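Long-range contact in putative metal binding protein (Coccidioides immitis, PDB 3CVG), which is a putative periplasmic solute-binding protein of the PBP superfamily that probably binds a metal or another small ligand, although its function is not established: residues Asp105-Leu119 and Ile195-Tyr208. Sequence-based numbering, arbitrary orientation.
Sequences DHFMLIGPPSNPAKL and ILLREYTITDYGTY
The phenol of Tyr-200 is gripped by the loop that follows strand 105-111. Its OH donates to Asn-115 OD1 at 2.8 Å, in the amide plane and on a lone pair, and accepts from Ala-117 N at 3.0 Å. With CG anti to its own carbonyl carbon (chi1 -67°), the ring reaches from strand 200-204 to loop 112-119; Pro-112 CD packs over one face, 4.0 Å from the centroid in a CH-pi contact, while Leu-119 CD1 touches CE1. The Asn-115 amide is itself fixed by Leu-119, whose N donates to OD1 and whose O accepts from ND2.

Within the PBP superfamily domain the two strands form an antiparallel ladder from Phe-107/Asp-204 to Ile-110/Thr-201, with hydrogen-bonded pairs Met-108/Thr-203 and Ile-110/Thr-201. Ile-110 CG1 lies alongside Thr-201 CG2 (3.7 Å); on the face bearing Leu-109, Ile-202 CD1 meets Leu-109 CB. Helix 125-138 packs on Leu-109 and Tyr-200. Selenomethionine Met-108 bends at chi3 (-80°), laying CE over the Tyr-208 ring, 3.9 Å from its centroid, with SE oblique to that ring and at the edge of Tyr-205.

Helix 205-208 starts straight after strand 200-204, and Tyr-205 N donates to His-106 O. Asp-204 is the N-cap, accepting from Thr-207 N. Asn-235 holds Asp-105 OD2, 4.5 Å from Asp-204 OD2; this proximity of carboxylates may raise the proton affinity of one of them. The side chain of Phe-107 lies about 5 Å from the bound calcium ion. The pairing thus ties a polar helix start to a buried phenol whose hydroxyl both donates and accepts.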
ATOM      1  N   ASP A 105       3.776  -2.997   4.863  1.00 23.13           N
ATOM      2  CA  ASP A 105       2.503  -2.336   5.118  1.00 22.37           C
ATOM      3  C   ASP A 105       1.479  -3.460   5.255  1.00 22.24           C
ATOM      4  O   ASP A 105       1.794  -4.623   4.993  1.00 21.49           O
ATOM      5  CB  ASP A 105       2.162  -1.402   3.953  1.00 20.84           C
ATOM      6  CG  ASP A 105       0.836  -0.674   4.148  1.00 25.07           C
ATOM      7  OD1 ASP A 105       0.417  -0.476   5.309  1.00 21.98           O
ATOM      8  OD2 ASP A 105       0.224  -0.282   3.131  1.00 26.80           O
ATOM      9  N   HIS A 106       0.259  -3.136   5.669  1.00 22.42           N
ATOM     10  CA  HIS A 106      -0.744  -4.175   5.844  1.00 21.22           C
ATOM     11  C   HIS A 106      -2.132  -3.763   5.362  1.00 22.02           C
ATOM     12  O   HIS A 106      -2.569  -2.636   5.586  1.00 20.85           O
ATOM     13  CB  HIS A 106      -0.819  -4.589   7.319  1.00 22.22           C
ATOM     14  CG  HIS A 106       0.519  -4.886   7.930  1.00 25.07           C
ATOM     15  ND1 HIS A 106       1.339  -3.902   8.440  1.00 24.60           N
ATOM     16  CD2 HIS A 106       1.209  -6.049   8.046  1.00 22.87           C
ATOM     17  CE1 HIS A 106       2.475  -4.443   8.844  1.00 25.56           C
ATOM     18  NE2 HIS A 106       2.422  -5.743   8.615  1.00 26.24           N
ATOM     19  N   PHE A 107      -2.807  -4.684   4.681  1.00 21.08           N
ATOM     20  CA  PHE A 107      -4.165  -4.446   4.196  1.00 21.44           C
ATOM     21  C   PHE A 107      -5.109  -5.004   5.269  1.00 20.23           C
ATOM     22  O   PHE A 107      -4.689  -5.781   6.132  1.00 19.89           O
ATOM     23  CB  PHE A 107      -4.416  -5.209   2.882  1.00 19.13           C
ATOM     24  CG  PHE A 107      -3.726  -4.616   1.672  1.00 21.06           C
ATOM     25  CD1 PHE A 107      -4.129  -3.392   1.150  1.00 17.92           C
ATOM     26  CD2 PHE A 107      -2.696  -5.310   1.031  1.00 21.59           C
ATOM     27  CE1 PHE A 107      -3.523  -2.864   0.001  1.00 21.52           C
ATOM     28  CE2 PHE A 107      -2.083  -4.792  -0.114  1.00 20.34           C
ATOM     29  CZ  PHE A 107      -2.500  -3.565  -0.630  1.00 21.56           C
HETATM   30  N   MSE A 108      -6.374  -4.601   5.226  1.00 20.59           N
HETATM   31  CA  MSE A 108      -7.360  -5.128   6.160  1.00 20.55           C
HETATM   32  C   MSE A 108      -8.746  -5.172   5.525  1.00 19.79           C
HETATM   33  O   MSE A 108      -9.077  -4.344   4.666  1.00 18.93           O
HETATM   34  CB  MSE A 108      -7.405  -4.320   7.475  1.00 26.23           C
HETATM   35  CG  MSE A 108      -7.077  -2.828   7.392  1.00 33.60           C
HETATM   36 SE   MSE A 108      -6.956  -1.993   9.191  1.00 48.11          SE
HETATM   37  CE  MSE A 108      -8.835  -1.758   9.571  1.00 39.57           C
ATOM     38  N   LEU A 109      -9.529  -6.174   5.914  1.00 17.75           N
ATOM     39  CA  LEU A 109     -10.899  -6.306   5.431  1.00 18.11           C
ATOM     40  C   LEU A 109     -11.759  -5.795   6.575  1.00 18.75           C
ATOM     41  O   LEU A 109     -11.680  -6.305   7.695  1.00 19.25           O
ATOM     42  CB  LEU A 109     -11.252  -7.763   5.146  1.00 17.96           C
ATOM     43  CG  LEU A 109     -12.712  -7.992   4.749  1.00 18.67           C
ATOM     44  CD1 LEU A 109     -13.004  -7.298   3.408  1.00 15.97           C
ATOM     45  CD2 LEU A 109     -12.986  -9.486   4.667  1.00 21.24           C
ATOM     46  N   ILE A 110     -12.548  -4.764   6.306  1.00 17.78           N
ATOM     47  CA  ILE A 110     -13.408  -4.205   7.334  1.00 18.19           C
ATOM     48  C   ILE A 110     -14.849  -4.228   6.825  1.00 19.29           C
ATOM     49  O   ILE A 110     -15.089  -4.314   5.619  1.00 18.03           O
ATOM     50  CB  ILE A 110     -12.961  -2.767   7.692  1.00 16.44           C
ATOM     51  CG1 ILE A 110     -13.195  -1.816   6.514  1.00 17.43           C
ATOM     52  CG2 ILE A 110     -11.474  -2.759   8.043  1.00 16.70           C
ATOM     53  CD1 ILE A 110     -14.580  -1.188   6.496  1.00 17.87           C
ATOM     54  N   GLY A 111     -15.806  -4.169   7.746  1.00 20.98           N
ATOM     55  CA  GLY A 111     -17.207  -4.187   7.357  1.00 20.57           C
ATOM     56  C   GLY A 111     -18.087  -3.628   8.463  1.00 21.95           C
ATOM     57  O   GLY A 111     -17.592  -3.296   9.543  1.00 21.14           O
ATOM     58  N   PRO A 112     -19.402  -3.513   8.228  1.00 22.91           N
ATOM     59  CA  PRO A 112     -20.315  -2.979   9.242  1.00 21.00           C
ATOM     60  C   PRO A 112     -20.513  -3.894  10.450  1.00 22.33           C
ATOM     61  O   PRO A 112     -20.382  -5.113  10.353  1.00 23.54           O
ATOM     62  CB  PRO A 112     -21.608  -2.771   8.457  1.00 20.43           C
ATOM     63  CG  PRO A 112     -21.594  -3.913   7.501  1.00 22.15           C
ATOM     64  CD  PRO A 112     -20.142  -3.942   7.025  1.00 21.28           C
ATOM     65  N   PRO A 113     -20.826  -3.305  11.614  1.00 24.44           N
ATOM     66  CA  PRO A 113     -21.053  -4.059  12.849  1.00 25.68           C
ATOM     67  C   PRO A 113     -22.157  -5.110  12.691  1.00 26.95           C
ATOM     68  O   PRO A 113     -22.121  -6.149  13.335  1.00 26.92           O
ATOM     69  CB  PRO A 113     -21.434  -2.971  13.850  1.00 24.91           C
ATOM     70  CG  PRO A 113     -20.634  -1.803  13.383  1.00 26.99           C
ATOM     71  CD  PRO A 113     -20.806  -1.855  11.881  1.00 24.31           C
ATOM     72  N   SER A 114     -23.131  -4.840  11.828  1.00 29.06           N
ATOM     73  CA  SER A 114     -24.232  -5.782  11.611  1.00 29.62           C
ATOM     74  C   SER A 114     -23.763  -7.095  10.993  1.00 29.40           C
ATOM     75  O   SER A 114     -24.446  -8.112  11.094  1.00 30.03           O
ATOM     76  CB  SER A 114     -25.313  -5.149  10.727  1.00 30.22           C
ATOM     77  OG  SER A 114     -24.757  -4.626   9.532  1.00 29.86           O
ATOM     78  N   ASN A 115     -22.605  -7.061  10.336  1.00 28.37           N
ATOM     79  CA  ASN A 115     -22.022  -8.252   9.735  1.00 25.08           C
ATOM     80  C   ASN A 115     -23.043  -9.128   8.999  1.00 24.13           C
ATOM     81  O   ASN A 115     -23.241 -10.294   9.344  1.00 23.62           O
ATOM     82  CB  ASN A 115     -21.310  -9.056  10.839  1.00 25.48           C
ATOM     83  CG  ASN A 115     -20.419 -10.155  10.295  1.00 27.06           C
ATOM     84  OD1 ASN A 115     -20.029 -10.140   9.125  1.00 27.52           O
ATOM     85  ND2 ASN A 115     -20.071 -11.110  11.156  1.00 26.58           N
ATOM     86  N   PRO A 116     -23.706  -8.577   7.968  1.00 22.70           N
ATOM     87  CA  PRO A 116     -24.692  -9.366   7.226  1.00 23.02           C
ATOM     88  C   PRO A 116     -24.127 -10.621   6.556  1.00 24.10           C
ATOM     89  O   PRO A 116     -24.854 -11.604   6.359  1.00 25.47           O
ATOM     90  CB  PRO A 116     -25.271  -8.354   6.232  1.00 22.71           C
ATOM     91  CG  PRO A 116     -24.149  -7.351   6.059  1.00 22.80           C
ATOM     92  CD  PRO A 116     -23.667  -7.189   7.478  1.00 21.79           C
ATOM     93  N   ALA A 117     -22.837 -10.598   6.220  1.00 23.14           N
ATOM     94  CA  ALA A 117     -22.195 -11.746   5.593  1.00 24.29           C
ATOM     95  C   ALA A 117     -21.861 -12.804   6.648  1.00 24.03           C
ATOM     96  O   ALA A 117     -21.422 -13.908   6.321  1.00 20.73           O
ATOM     97  CB  ALA A 117     -20.928 -11.314   4.876  1.00 23.70           C
ATOM     98  N   LYS A 118     -22.064 -12.446   7.912  1.00 24.48           N
ATOM     99  CA  LYS A 118     -21.801 -13.355   9.026  1.00 27.79           C
ATOM    100  C   LYS A 118     -20.380 -13.924   9.017  1.00 27.60           C
ATOM    101  O   LYS A 118     -20.168 -15.122   9.214  1.00 27.49           O
ATOM    102  CB  LYS A 118     -22.848 -14.475   9.018  1.00 28.30           C
ATOM    103  CG  LYS A 118     -24.256 -13.917   9.138  1.00 31.07           C
ATOM    104  CD  LYS A 118     -25.348 -14.956   8.938  1.00 33.81           C
ATOM    105  CE  LYS A 118     -26.722 -14.289   9.041  1.00 37.10           C
ATOM    106  NZ  LYS A 118     -26.843 -13.069   8.167  1.00 37.11           N
ATOM    107  N   LEU A 119     -19.411 -13.040   8.802  1.00 27.57           N
ATOM    108  CA  LEU A 119     -18.003 -13.409   8.770  1.00 28.40           C
ATOM    109  C   LEU A 119     -17.481 -13.749  10.163  1.00 31.33           C
ATOM    110  O   LEU A 119     -17.788 -13.058  11.133  1.00 31.11           O
ATOM    111  CB  LEU A 119     -17.170 -12.260   8.196  1.00 25.99           C
ATOM    112  CG  LEU A 119     -17.489 -11.801   6.772  1.00 23.42           C
ATOM    113  CD1 LEU A 119     -16.408 -10.841   6.302  1.00 21.10           C
ATOM    114  CD2 LEU A 119     -17.562 -13.015   5.848  1.00 19.85           C
ATOM    115  N   ILE A 195     -17.852   2.792   5.284  1.00 20.45           N
ATOM    116  CA  ILE A 195     -18.388   2.812   6.634  1.00 19.79           C
ATOM    117  C   ILE A 195     -19.775   3.442   6.666  1.00 18.43           C
ATOM    118  O   ILE A 195     -20.694   2.879   7.255  1.00 19.37           O
ATOM    119  CB  ILE A 195     -17.429   3.565   7.575  1.00 19.04           C
ATOM    120  CG1 ILE A 195     -16.137   2.761   7.716  1.00 19.40           C
ATOM    121  CG2 ILE A 195     -18.065   3.767   8.952  1.00 18.55           C
ATOM    122  CD1 ILE A 195     -14.978   3.576   8.284  1.00 19.68           C
ATOM    123  N   LEU A 196     -19.923   4.590   6.015  1.00 18.71           N
ATOM    124  CA  LEU A 196     -21.205   5.293   5.974  1.00 21.11           C
ATOM    125  C   LEU A 196     -22.275   4.479   5.258  1.00 20.99           C
ATOM    126  O   LEU A 196     -23.446   4.517   5.627  1.00 18.85           O
ATOM    127  CB  LEU A 196     -21.063   6.641   5.261  1.00 21.82           C
ATOM    128  CG  LEU A 196     -20.258   7.754   5.938  1.00 24.51           C
ATOM    129  CD1 LEU A 196     -20.225   8.991   5.050  1.00 25.90           C
ATOM    130  CD2 LEU A 196     -20.885   8.088   7.277  1.00 26.64           C
ATOM    131  N   LEU A 197     -21.866   3.736   4.236  1.00 20.31           N
ATOM    132  CA  LEU A 197     -22.799   2.941   3.448  1.00 21.34           C
ATOM    133  C   LEU A 197     -23.004   1.535   3.985  1.00 21.00           C
ATOM    134  O   LEU A 197     -23.802   0.779   3.437  1.00 21.06           O
ATOM    135  CB  LEU A 197     -22.298   2.846   2.008  1.00 19.77           C
ATOM    136  CG  LEU A 197     -22.138   4.162   1.252  1.00 21.07           C
ATOM    137  CD1 LEU A 197     -21.215   3.936   0.069  1.00 17.93           C
ATOM    138  CD2 LEU A 197     -23.505   4.686   0.805  1.00 20.80           C
ATOM    139  N   ARG A 198     -22.282   1.187   5.048  1.00 21.42           N
ATOM    140  CA  ARG A 198     -22.365  -0.145   5.639  1.00 20.13           C
ATOM    141  C   ARG A 198     -21.935  -1.236   4.656  1.00 20.58           C
ATOM    142  O   ARG A 198     -22.642  -2.222   4.454  1.00 18.06           O
ATOM    143  CB  ARG A 198     -23.785  -0.431   6.145  1.00 23.73           C
ATOM    144  CG  ARG A 198     -24.218   0.475   7.288  1.00 27.02           C
ATOM    145  CD  ARG A 198     -25.607   0.102   7.784  1.00 33.00           C
ATOM    146  NE  ARG A 198     -26.625   0.446   6.797  1.00 37.88           N
ATOM    147  CZ  ARG A 198     -27.879   0.013   6.832  1.00 39.92           C
ATOM    148  NH1 ARG A 198     -28.281  -0.791   7.811  1.00 40.92           N
ATOM    149  NH2 ARG A 198     -28.732   0.386   5.887  1.00 38.61           N
ATOM    150  N   GLU A 199     -20.769  -1.054   4.044  1.00 18.76           N
ATOM    151  CA  GLU A 199     -20.251  -2.030   3.098  1.00 17.20           C
ATOM    152  C   GLU A 199     -18.901  -2.559   3.567  1.00 17.93           C
ATOM    153  O   GLU A 199     -18.200  -1.916   4.362  1.00 16.28           O
ATOM    154  CB  GLU A 199     -20.081  -1.395   1.711  1.00 18.11           C
ATOM    155  CG  GLU A 199     -21.327  -0.703   1.185  1.00 18.54           C
ATOM    156  CD  GLU A 199     -21.147  -0.090  -0.196  1.00 20.38           C
ATOM    157  OE1 GLU A 199     -19.999   0.205  -0.606  1.00 24.49           O
ATOM    158  OE2 GLU A 199     -22.172   0.118  -0.871  1.00 21.14           O
ATOM    159  N   TYR A 200     -18.547  -3.743   3.087  1.00 17.62           N
ATOM    160  CA  TYR A 200     -17.257  -4.325   3.407  1.00 18.48           C
ATOM    161  C   TYR A 200     -16.292  -3.737   2.386  1.00 18.48           C
ATOM    162  O   TYR A 200     -16.708  -3.322   1.298  1.00 16.09           O
ATOM    163  CB  TYR A 200     -17.281  -5.840   3.231  1.00 18.65           C
ATOM    164  CG  TYR A 200     -18.167  -6.576   4.212  1.00 19.66           C
ATOM    165  CD1 TYR A 200     -17.625  -7.239   5.315  1.00 20.06           C
ATOM    166  CD2 TYR A 200     -19.546  -6.644   4.014  1.00 20.15           C
ATOM    167  CE1 TYR A 200     -18.437  -7.961   6.197  1.00 21.50           C
ATOM    168  CE2 TYR A 200     -20.367  -7.364   4.887  1.00 23.53           C
ATOM    169  CZ  TYR A 200     -19.806  -8.023   5.977  1.00 23.21           C
ATOM    170  OH  TYR A 200     -20.619  -8.749   6.825  1.00 23.77           O
ATOM    171  N   THR A 201     -15.015  -3.678   2.740  1.00 17.57           N
ATOM    172  CA  THR A 201     -14.020  -3.171   1.817  1.00 17.52           C
ATOM    173  C   THR A 201     -12.618  -3.518   2.286  1.00 17.35           C
ATOM    174  O   THR A 201     -12.388  -3.738   3.476  1.00 17.99           O
ATOM    175  CB  THR A 201     -14.102  -1.634   1.671  1.00 18.49           C
ATOM    176  OG1 THR A 201     -13.310  -1.227   0.554  1.00 17.59           O
ATOM    177  CG2 THR A 201     -13.562  -0.937   2.928  1.00 15.83           C
ATOM    178  N   ILE A 202     -11.694  -3.594   1.337  1.00 17.76           N
ATOM    179  CA  ILE A 202     -10.300  -3.842   1.669  1.00 18.09           C
ATOM    180  C   ILE A 202      -9.723  -2.439   1.719  1.00 18.12           C
ATOM    181  O   ILE A 202      -9.964  -1.632   0.819  1.00 16.25           O
ATOM    182  CB  ILE A 202      -9.583  -4.671   0.584  1.00 17.21           C
ATOM    183  CG1 ILE A 202     -10.026  -6.138   0.678  1.00 16.58           C
ATOM    184  CG2 ILE A 202      -8.075  -4.539   0.728  1.00 17.07           C
ATOM    185  CD1 ILE A 202      -9.568  -6.867   1.939  1.00 15.27           C
ATOM    186  N   THR A 203      -9.006  -2.146   2.798  1.00 17.85           N
ATOM    187  CA  THR A 203      -8.386  -0.846   3.002  1.00 19.71           C
ATOM    188  C   THR A 203      -7.000  -1.127   3.595  1.00 20.01           C
ATOM    189  O   THR A 203      -6.571  -2.281   3.646  1.00 19.89           O
ATOM    190  CB  THR A 203      -9.245   0.031   3.977  1.00 18.07           C
ATOM    191  OG1 THR A 203      -8.666   1.335   4.107  1.00 16.26           O
ATOM    192  CG2 THR A 203      -9.332  -0.612   5.358  1.00 19.90           C
ATOM    193  N   ASP A 204      -6.291  -0.093   4.028  1.00 21.72           N
ATOM    194  CA  ASP A 204      -4.972  -0.331   4.606  1.00 25.29           C
ATOM    195  C   ASP A 204      -4.885   0.263   6.004  1.00 25.38           C
ATOM    196  O   ASP A 204      -5.659   1.156   6.359  1.00 23.26           O
ATOM    197  CB  ASP A 204      -3.865   0.240   3.710  1.00 25.00           C
ATOM    198  CG  ASP A 204      -3.983   1.732   3.515  1.00 26.43           C
ATOM    199  OD1 ASP A 204      -4.826   2.176   2.705  1.00 33.80           O
ATOM    200  OD2 ASP A 204      -3.235   2.472   4.178  1.00 30.84           O
ATOM    201  N   TYR A 205      -3.937  -0.237   6.791  1.00 25.39           N
ATOM    202  CA  TYR A 205      -3.762   0.217   8.162  1.00 26.21           C
ATOM    203  C   TYR A 205      -3.632   1.728   8.318  1.00 25.97           C
ATOM    204  O   TYR A 205      -4.280   2.315   9.183  1.00 25.22           O
ATOM    205  CB  TYR A 205      -2.544  -0.470   8.791  1.00 26.05           C
ATOM    206  CG  TYR A 205      -2.448  -0.289  10.294  1.00 26.11           C
ATOM    207  CD1 TYR A 205      -3.561  -0.485  11.113  1.00 26.16           C
ATOM    208  CD2 TYR A 205      -1.232   0.044  10.900  1.00 28.06           C
ATOM    209  CE1 TYR A 205      -3.469  -0.354  12.501  1.00 27.64           C
ATOM    210  CE2 TYR A 205      -1.125   0.172  12.284  1.00 26.25           C
ATOM    211  CZ  TYR A 205      -2.243  -0.023  13.076  1.00 25.85           C
ATOM    212  OH  TYR A 205      -2.147   0.123  14.435  1.00 24.43           O
ATOM    213  N   GLY A 206      -2.797   2.347   7.483  1.00 26.31           N
ATOM    214  CA  GLY A 206      -2.578   3.787   7.553  1.00 24.84           C
ATOM    215  C   GLY A 206      -3.817   4.628   7.298  1.00 24.76           C
ATOM    216  O   GLY A 206      -4.026   5.664   7.940  1.00 22.75           O
ATOM    217  N   THR A 207      -4.637   4.193   6.347  1.00 23.09           N
ATOM    218  CA  THR A 207      -5.870   4.898   6.022  1.00 21.61           C
ATOM    219  C   THR A 207      -6.805   4.793   7.225  1.00 20.00           C
ATOM    220  O   THR A 207      -7.453   5.765   7.613  1.00 21.11           O
ATOM    221  CB  THR A 207      -6.539   4.271   4.785  1.00 20.26           C
ATOM    222  OG1 THR A 207      -5.646   4.368   3.670  1.00 22.26           O
ATOM    223  CG2 THR A 207      -7.848   4.989   4.450  1.00 19.25           C
ATOM    224  N   TYR A 208      -6.860   3.602   7.813  1.00 20.72           N
ATOM    225  CA  TYR A 208      -7.685   3.345   8.988  1.00 21.75           C
ATOM    226  C   TYR A 208      -7.336   4.312  10.131  1.00 23.72           C
ATOM    227  O   TYR A 208      -8.224   4.881  10.787  1.00 22.48           O
ATOM    228  CB  TYR A 208      -7.470   1.902   9.457  1.00 21.07           C
ATOM    229  CG  TYR A 208      -8.089   1.571  10.792  1.00 22.78           C
ATOM    230  CD1 TYR A 208      -9.478   1.564  10.961  1.00 22.91           C
ATOM    231  CD2 TYR A 208      -7.290   1.264  11.893  1.00 24.94           C
ATOM    232  CE1 TYR A 208     -10.052   1.265  12.190  1.00 23.31           C
ATOM    233  CE2 TYR A 208      -7.859   0.962  13.139  1.00 25.21           C
ATOM    234  CZ  TYR A 208      -9.238   0.961  13.275  1.00 25.93           C
ATOM    235  OH  TYR A 208      -9.805   0.659  14.491  1.00 25.16           O
TER
HETATM  236  O   HOH W   1      -1.089   1.917   5.148  1.00 23.46           O